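Local coordinates for protein Udp-n-acetylglucosamine pyrophosphorylase (Trypanosoma brucei, PDB 4BQH) that probably catalyses the formation of UDP-N-acetylglucosamine and diphosphate from UTP and N-acetylglucosamine 1-phosphate, at residues A[24-29]-A[36-41]; A[282-287]-A[453-458]; A[408-413]-A[420-425]. All coordinates share one frame; numbering follows the deposited sequence.

Contact 1 of 3, residues A[24-29]-A[36-41]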
# COMPACT_ATOMS: atom_id res chain seq x y z
N LEU A 24 33.84 5.79 6.38
CA LEU A 24 34.45 7.08 6.12
C LEU A 24 35.80 6.83 5.44
O LEU A 24 36.10 7.46 4.44
CB LEU A 24 34.62 7.86 7.43
CG LEU A 24 35.07 9.31 7.34
CD1 LEU A 24 34.14 10.13 6.46
CD2 LEU A 24 35.14 9.88 8.75
N THR A 25 36.54 5.86 5.96
CA THR A 25 37.83 5.41 5.40
C THR A 25 37.71 4.98 3.94
O THR A 25 38.50 5.42 3.08
CB THR A 25 38.41 4.25 6.25
OG1 THR A 25 38.75 4.76 7.54
CG2 THR A 25 39.65 3.62 5.61
N ALA A 26 36.73 4.13 3.66
CA ALA A 26 36.46 3.70 2.29
C ALA A 26 36.18 4.93 1.40
O ALA A 26 36.78 5.07 0.34
CB ALA A 26 35.33 2.69 2.26
N LEU A 27 35.32 5.85 1.85
CA LEU A 27 35.02 7.07 1.06
C LEU A 27 36.22 8.00 0.78
O LEU A 27 36.26 8.67 -0.26
CB LEU A 27 33.93 7.90 1.72
CG LEU A 27 32.52 7.32 1.71
CD1 LEU A 27 31.66 8.04 2.74
CD2 LEU A 27 31.90 7.39 0.32
N GLU A 28 37.15 8.08 1.73
CA GLU A 28 38.28 9.00 1.64
C GLU A 28 39.51 8.38 0.97
O GLU A 28 40.23 9.07 0.24
CB GLU A 28 38.67 9.53 3.02
CG GLU A 28 37.70 10.53 3.62
CD GLU A 28 37.99 10.82 5.08
OE1 GLU A 28 38.89 10.16 5.65
OE2 GLU A 28 37.33 11.71 5.65
N HIS A 29 39.73 7.09 1.23
CA HIS A 29 40.97 6.41 0.83
C HIS A 29 40.78 5.13 0.08
O HIS A 29 41.73 4.38 -0.13
CB HIS A 29 41.85 6.15 2.06
CG HIS A 29 42.04 7.35 2.95
ND1 HIS A 29 42.67 8.47 2.53
CD2 HIS A 29 41.66 7.59 4.27
CE1 HIS A 29 42.68 9.38 3.52
NE2 HIS A 29 42.06 8.84 4.59
N ALA A 36 33.42 5.89 -5.68
CA ALA A 36 32.27 6.29 -6.48
C ALA A 36 31.02 5.45 -6.24
O ALA A 36 29.91 5.99 -6.15
CB ALA A 36 32.62 6.33 -7.96
N SER A 37 31.16 4.13 -6.13
CA SER A 37 29.94 3.32 -5.96
C SER A 37 29.37 3.51 -4.55
O SER A 37 28.15 3.55 -4.38
CB SER A 37 30.17 1.84 -6.25
OG SER A 37 31.14 1.32 -5.38
N LEU A 38 30.24 3.63 -3.56
CA LEU A 38 29.80 3.88 -2.19
C LEU A 38 29.11 5.23 -2.10
O LEU A 38 28.07 5.36 -1.43
CB LEU A 38 31.01 3.82 -1.25
CG LEU A 38 30.87 3.40 0.21
CD1 LEU A 38 29.83 2.30 0.42
CD2 LEU A 38 32.25 2.93 0.66
N THR A 39 29.68 6.23 -2.77
CA THR A 39 29.05 7.55 -2.88
C THR A 39 27.65 7.47 -3.53
O THR A 39 26.68 8.05 -3.00
CB THR A 39 29.97 8.55 -3.64
OG1 THR A 39 31.19 8.75 -2.90
CG2 THR A 39 29.28 9.88 -3.83
N ALA A 40 27.54 6.76 -4.65
CA ALA A 40 26.26 6.66 -5.34
C ALA A 40 25.23 6.00 -4.42
O ALA A 40 24.09 6.44 -4.34
CB ALA A 40 26.37 5.87 -6.64
N GLN A 41 25.66 4.95 -3.72
CA GLN A 41 24.72 4.22 -2.84
C GLN A 41 24.24 5.11 -1.71
O GLN A 41 23.04 5.23 -1.50
CB GLN A 41 25.34 2.95 -2.30
CG GLN A 41 24.38 2.17 -1.40
CD GLN A 41 25.05 1.03 -0.65
OE1 GLN A 41 26.27 1.04 -0.44
NE2 GLN A 41 24.26 0.03 -0.23
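Leu38 sends its CD2 methyl against the methyl of Ala26, and the gap of 3.5 Å between Leu38 CD2 and Ala26 CB is shorter than two methyl groups normally keep. The closest carbon pair of the contact thus involves the lone methyl of Ala26. The geometry of Leu38 accounts for the reach: its CB already points toward helix 24-29, and with CG roughly anti to the backbone N (chi1 -152°) and chi2 at 37°, CD2 is the branch that meets Ala26. Ile231 of strand 230-234 also touches the Leu38 side chain. The two segments belong to successive helices, 21-29 and 32-44, joined by a very short connection into a helical hairpin near the N-terminus. Its arms are splayed rather than closely antiparallel: the short axes cross at -125° and approach to 9.5 Å, while the nearest alpha carbons, Leu27 CA and Leu38 CA, are 6.9 Å apart. Leu27 supplies the second point of contact. Its CG is anti to the carbonyl carbon, and from there the CD2 branch extends across to the later helix, where Leu27 CD2 comes to 4.0 Å from Leu38 CB. That methyl, Leu27 CD2, also lies 3.6 Å from Thr39 OG1, and the two side chains pass each other at a slant. The approach is van der Waals contact of a methyl carbon with an oxygen; the Thr39 hydroxyl is hydrogen-bonded to Arg35 O in its own helix. Asp7 and Arg8 of helix 7-15 also touch the Thr39 side chain.

Contact 2 of 3, residues A[282-287]-A[453-458]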
# COMPACT_ATOMS: atom_id res chain seq x y z
N ASP A 282 1.49 -5.05 -4.72
CA ASP A 282 1.24 -6.52 -4.81
C ASP A 282 -0.22 -6.97 -4.66
O ASP A 282 -0.54 -8.14 -4.90
CB ASP A 282 2.16 -7.31 -3.84
CG ASP A 282 1.74 -7.23 -2.37
OD1 ASP A 282 0.65 -6.69 -2.01
OD2 ASP A 282 2.53 -7.72 -1.52
N ASN A 283 -1.10 -6.05 -4.26
CA ASN A 283 -2.46 -6.44 -3.95
C ASN A 283 -3.34 -6.33 -5.18
O ASN A 283 -3.76 -5.23 -5.55
CB ASN A 283 -3.02 -5.56 -2.83
CG ASN A 283 -4.39 -6.00 -2.39
OD1 ASN A 283 -4.92 -7.00 -2.87
ND2 ASN A 283 -4.99 -5.24 -1.49
N LEU A 284 -3.61 -7.47 -5.82
CA LEU A 284 -4.40 -7.44 -7.04
C LEU A 284 -5.81 -6.92 -6.80
O LEU A 284 -6.44 -6.37 -7.72
CB LEU A 284 -4.50 -8.85 -7.64
CG LEU A 284 -5.19 -8.96 -9.01
CD1 LEU A 284 -4.42 -8.22 -10.11
CD2 LEU A 284 -5.37 -10.43 -9.40
N LEU A 285 -6.32 -7.12 -5.58
CA LEU A 285 -7.69 -6.74 -5.26
C LEU A 285 -7.83 -5.34 -4.62
O LEU A 285 -8.88 -5.02 -4.08
CB LEU A 285 -8.33 -7.78 -4.35
CG LEU A 285 -8.89 -9.08 -4.96
CD1 LEU A 285 -8.07 -9.70 -6.08
CD2 LEU A 285 -9.06 -10.04 -3.79
N ALA A 286 -6.79 -4.53 -4.73
CA ALA A 286 -6.73 -3.27 -3.98
C ALA A 286 -7.89 -2.36 -4.37
O ALA A 286 -8.16 -2.16 -5.57
CB ALA A 286 -5.41 -2.57 -4.24
N ASN A 287 -8.61 -1.88 -3.36
CA ASN A 287 -9.73 -1.00 -3.60
C ASN A 287 -9.16 0.42 -3.61
O ASN A 287 -9.12 1.12 -2.59
CB ASN A 287 -10.80 -1.21 -2.54
CG ASN A 287 -12.09 -0.52 -2.87
OD1 ASN A 287 -12.15 0.27 -3.81
ND2 ASN A 287 -13.13 -0.81 -2.11
N ARG A 453 -7.99 -16.05 -8.95
CA ARG A 453 -9.23 -16.70 -8.52
C ARG A 453 -10.13 -15.77 -7.71
O ARG A 453 -11.33 -15.76 -7.92
CB ARG A 453 -8.94 -17.99 -7.71
CG ARG A 453 -10.18 -18.65 -7.08
CD ARG A 453 -9.77 -19.83 -6.17
NE ARG A 453 -8.83 -20.67 -6.90
CZ ARG A 453 -7.56 -20.85 -6.57
NH1 ARG A 453 -7.05 -20.30 -5.45
NH2 ARG A 453 -6.81 -21.59 -7.33
N LEU A 454 -9.58 -14.99 -6.77
CA LEU A 454 -10.42 -14.09 -5.98
C LEU A 454 -11.03 -12.99 -6.86
O LEU A 454 -12.20 -12.63 -6.68
CB LEU A 454 -9.61 -13.43 -4.85
CG LEU A 454 -9.06 -14.41 -3.79
CD1 LEU A 454 -8.17 -13.63 -2.83
CD2 LEU A 454 -10.17 -15.11 -3.04
N LEU A 455 -10.23 -12.49 -7.79
CA LEU A 455 -10.67 -11.40 -8.70
C LEU A 455 -11.85 -11.89 -9.52
O LEU A 455 -12.93 -11.25 -9.55
CB LEU A 455 -9.53 -10.93 -9.61
CG LEU A 455 -9.83 -9.67 -10.47
CD1 LEU A 455 -9.85 -8.40 -9.60
CD2 LEU A 455 -8.83 -9.51 -11.59
N LEU A 456 -11.69 -13.04 -10.16
CA LEU A 456 -12.81 -13.60 -10.94
C LEU A 456 -14.04 -13.89 -10.09
O LEU A 456 -15.17 -13.60 -10.48
CB LEU A 456 -12.36 -14.85 -11.71
CG LEU A 456 -11.22 -14.68 -12.70
CD1 LEU A 456 -11.09 -15.95 -13.53
CD2 LEU A 456 -11.40 -13.47 -13.59
N SER A 457 -13.84 -14.41 -8.88
CA SER A 457 -14.97 -14.68 -8.02
C SER A 457 -15.75 -13.43 -7.65
O SER A 457 -16.99 -13.47 -7.53
CB SER A 457 -14.52 -15.40 -6.74
OG SER A 457 -14.28 -16.75 -7.07
N GLN A 458 -15.03 -12.34 -7.47
CA GLN A 458 -15.65 -11.07 -7.15
C GLN A 458 -16.43 -10.52 -8.35
O GLN A 458 -17.57 -10.10 -8.21
CB GLN A 458 -14.57 -10.05 -6.77
CG GLN A 458 -15.20 -8.75 -6.33
CD GLN A 458 -14.18 -7.70 -5.95
OE1 GLN A 458 -13.09 -7.62 -6.53
NE2 GLN A 458 -14.54 -6.88 -5.00
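Leu284 and Leu285, the central pair of a type I beta turn running from Asn283 to Ala286, press against Leu454 and Leu455 on the long helix 448-471. The turn belongs to the loop that leads from strand 275-280 of the central sheet to helix 291-300, so the contact packs that loop against a helix some 166 residues further along the chain. In Leu285, CB and CG keep back from the helix, and the branch carries the touch. CG anti to the carbonyl carbon (chi1 -81°) and chi2 near 39° together bring both methyls to the helix. Leu285 CD1 comes to 4.0 Å from Leu455 CB and also lies near the backbone N of Leu455. Leu285 CD2 lies 3.6 Å from Leu454 CB, with Leu454 CD1 close behind, and these two side chains cross nearly at right angles. Leu284 CD2 sits 4.2 Å from Leu455 CD2. An Asx turn overlaps the beta turn, which Ala286 N closes by its bond to Asn283 O: Leu285 N gives a hydrogen bond of 3.1 Å to Asn283 OD1, approaching from above the carbonyl plane, and the same oxygen also accepts from Gly435 N.

Contact 3 of 3, residues A[408-413]-A[420-425]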
# COMPACT_ATOMS: atom_id res chain seq x y z
N ARG A 408 0.72 5.15 17.29
CA ARG A 408 0.69 5.60 18.69
C ARG A 408 0.66 7.14 18.82
O ARG A 408 0.27 7.65 19.87
CB ARG A 408 1.92 5.05 19.43
CG ARG A 408 3.22 5.62 18.93
CD ARG A 408 4.29 5.50 20.00
NE ARG A 408 5.12 4.34 19.78
CZ ARG A 408 6.14 4.01 20.57
NH1 ARG A 408 6.45 4.76 21.63
NH2 ARG A 408 6.85 2.93 20.30
N PHE A 409 1.05 7.85 17.76
CA PHE A 409 1.09 9.32 17.76
C PHE A 409 -0.18 9.97 17.24
O PHE A 409 -0.26 11.22 17.22
CB PHE A 409 2.30 9.83 16.97
CG PHE A 409 3.60 9.32 17.50
CD1 PHE A 409 4.06 9.73 18.76
CD2 PHE A 409 4.36 8.42 16.77
CE1 PHE A 409 5.27 9.25 19.26
CE2 PHE A 409 5.56 7.91 17.26
CZ PHE A 409 6.02 8.35 18.51
N VAL A 410 -1.15 9.17 16.82
CA VAL A 410 -2.29 9.69 16.04
C VAL A 410 -3.07 10.81 16.74
O VAL A 410 -3.47 11.78 16.09
CB VAL A 410 -3.25 8.57 15.62
CG1 VAL A 410 -3.92 7.93 16.86
CG2 VAL A 410 -4.28 9.07 14.61
N ASP A 411 -3.26 10.72 18.05
CA ASP A 411 -4.10 11.73 18.69
C ASP A 411 -3.38 13.04 18.96
O ASP A 411 -4.02 14.05 19.32
CB ASP A 411 -4.77 11.16 19.94
CG ASP A 411 -5.83 10.13 19.57
OD1 ASP A 411 -6.63 10.40 18.66
OD2 ASP A 411 -5.86 9.05 20.18
N GLU A 412 -2.07 13.05 18.77
CA GLU A 412 -1.29 14.29 18.88
C GLU A 412 -1.62 15.28 17.77
O GLU A 412 -1.23 16.45 17.84
CB GLU A 412 0.20 13.97 18.91
CG GLU A 412 0.55 13.11 20.10
CD GLU A 412 2.01 12.79 20.20
OE1 GLU A 412 2.79 13.34 19.41
OE2 GLU A 412 2.38 11.98 21.07
N CYS A 413 -2.37 14.82 16.76
CA CYS A 413 -2.78 15.69 15.66
C CYS A 413 -3.91 16.64 16.05
O CYS A 413 -4.17 17.59 15.32
CB CYS A 413 -3.25 14.84 14.46
SG CYS A 413 -1.94 13.83 13.74
N SER A 420 -13.28 10.42 21.54
CA SER A 420 -13.41 9.10 20.92
C SER A 420 -12.17 8.75 20.08
O SER A 420 -12.13 7.68 19.45
CB SER A 420 -14.69 9.03 20.07
OG SER A 420 -14.63 9.96 19.01
N GLY A 421 -11.15 9.61 20.12
CA GLY A 421 -9.89 9.34 19.40
C GLY A 421 -9.98 9.56 17.89
O GLY A 421 -11.08 9.71 17.33
N ALA A 422 -8.82 9.56 17.24
CA ALA A 422 -8.74 9.87 15.80
C ALA A 422 -8.18 8.67 15.02
O ALA A 422 -7.74 8.82 13.87
CB ALA A 422 -7.90 11.13 15.58
N PHE A 423 -8.21 7.50 15.66
CA PHE A 423 -7.87 6.21 15.01
C PHE A 423 -9.12 5.35 14.80
O PHE A 423 -9.91 5.14 15.73
CB PHE A 423 -6.84 5.45 15.87
CG PHE A 423 -6.42 4.12 15.28
CD1 PHE A 423 -5.33 4.06 14.41
CD2 PHE A 423 -7.10 2.96 15.58
CE1 PHE A 423 -4.93 2.85 13.88
CE2 PHE A 423 -6.70 1.73 15.05
CZ PHE A 423 -5.61 1.68 14.19
N ARG A 424 -9.33 4.87 13.58
CA ARG A 424 -10.47 4.00 13.30
C ARG A 424 -10.06 2.75 12.54
O ARG A 424 -9.08 2.74 11.77
CB ARG A 424 -11.53 4.75 12.49
CG ARG A 424 -12.15 5.98 13.17
CD ARG A 424 -13.07 5.51 14.28
NE ARG A 424 -13.72 6.63 14.98
CZ ARG A 424 -13.26 7.22 16.08
NH1 ARG A 424 -12.10 6.83 16.63
NH2 ARG A 424 -13.96 8.22 16.63
N ILE A 425 -10.82 1.69 12.77
CA ILE A 425 -10.66 0.41 12.06
C ILE A 425 -11.87 0.22 11.16
O ILE A 425 -13.02 0.46 11.59
CB ILE A 425 -10.65 -0.75 13.07
CG1 ILE A 425 -9.31 -0.74 13.84
CG2 ILE A 425 -10.88 -2.09 12.35
CD1 ILE A 425 -9.28 -1.63 15.07
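Asp411 and Val410, in a short 3-10 segment, hold the residues that lead into strand 423-427, an element of the mixed central sheet that runs parallel to strand 304-309. The loop between the two segments therefore closes where the chain enters the sheet.

The polar link is a single bond: Ala422 N donates to Asp411 OD1 at 2.7 Å. The carboxylate uses the syn lone pair of OD1, the one on the side of the other oxygen, although the bond is bent, with an N-H...O angle of 135°. With CG anti to its carbonyl carbon, the end of the Asp411 side chain comes nearer to Ala422 than its CB direction would suggest. Gly421 CA also packs near it, 3.5 Å from Asp411 OD1.

The apolar part rests on both branches of Val410. CG1 is in the crowded position between backbone N and carbonyl carbon (chi1 65°), and reaches Phe423 CB at 4.0 Å, the two side chains crossing nearly at right angles. CG2 instead faces the backbone and sits 3.5 Å from Ala422 O. The Phe423 ring leads away from Val410 to stack with Trp328.

Within the second segment, Arg424 ties the strand's start together. Its NE forms a salt bridge with Glu300, while its NH1 turns back over the preceding chain. Arg424 NH1 donates to Ser420 O at 2.9 Å. It also gives a bond of 2.9 Å to Phe423 O, which lies in the guanidinium plane while NH1 stands 52° out of that carbonyl's plane.

Along the chain contact 1 closes first, before either of the others opens; contact 3 then lies nested inside the long loop closed by contact 2. Contact 1 joins the two helices of an N-terminal hairpin about 33 Å from the chain's centre; its centre is about 45 Å from that of contact 2, on the opposite side of the chain's centre, and about 43 Å from that of contact 3. Contacts 2 and 3 have centres about 30 Å apart and nearest atoms about 13 Å apart. Both belong to the GT-A-type uridylyltransferase region around one mixed sheet, in which strands 275-280 and 423-427 are linked through strands 359-363 and 304-309.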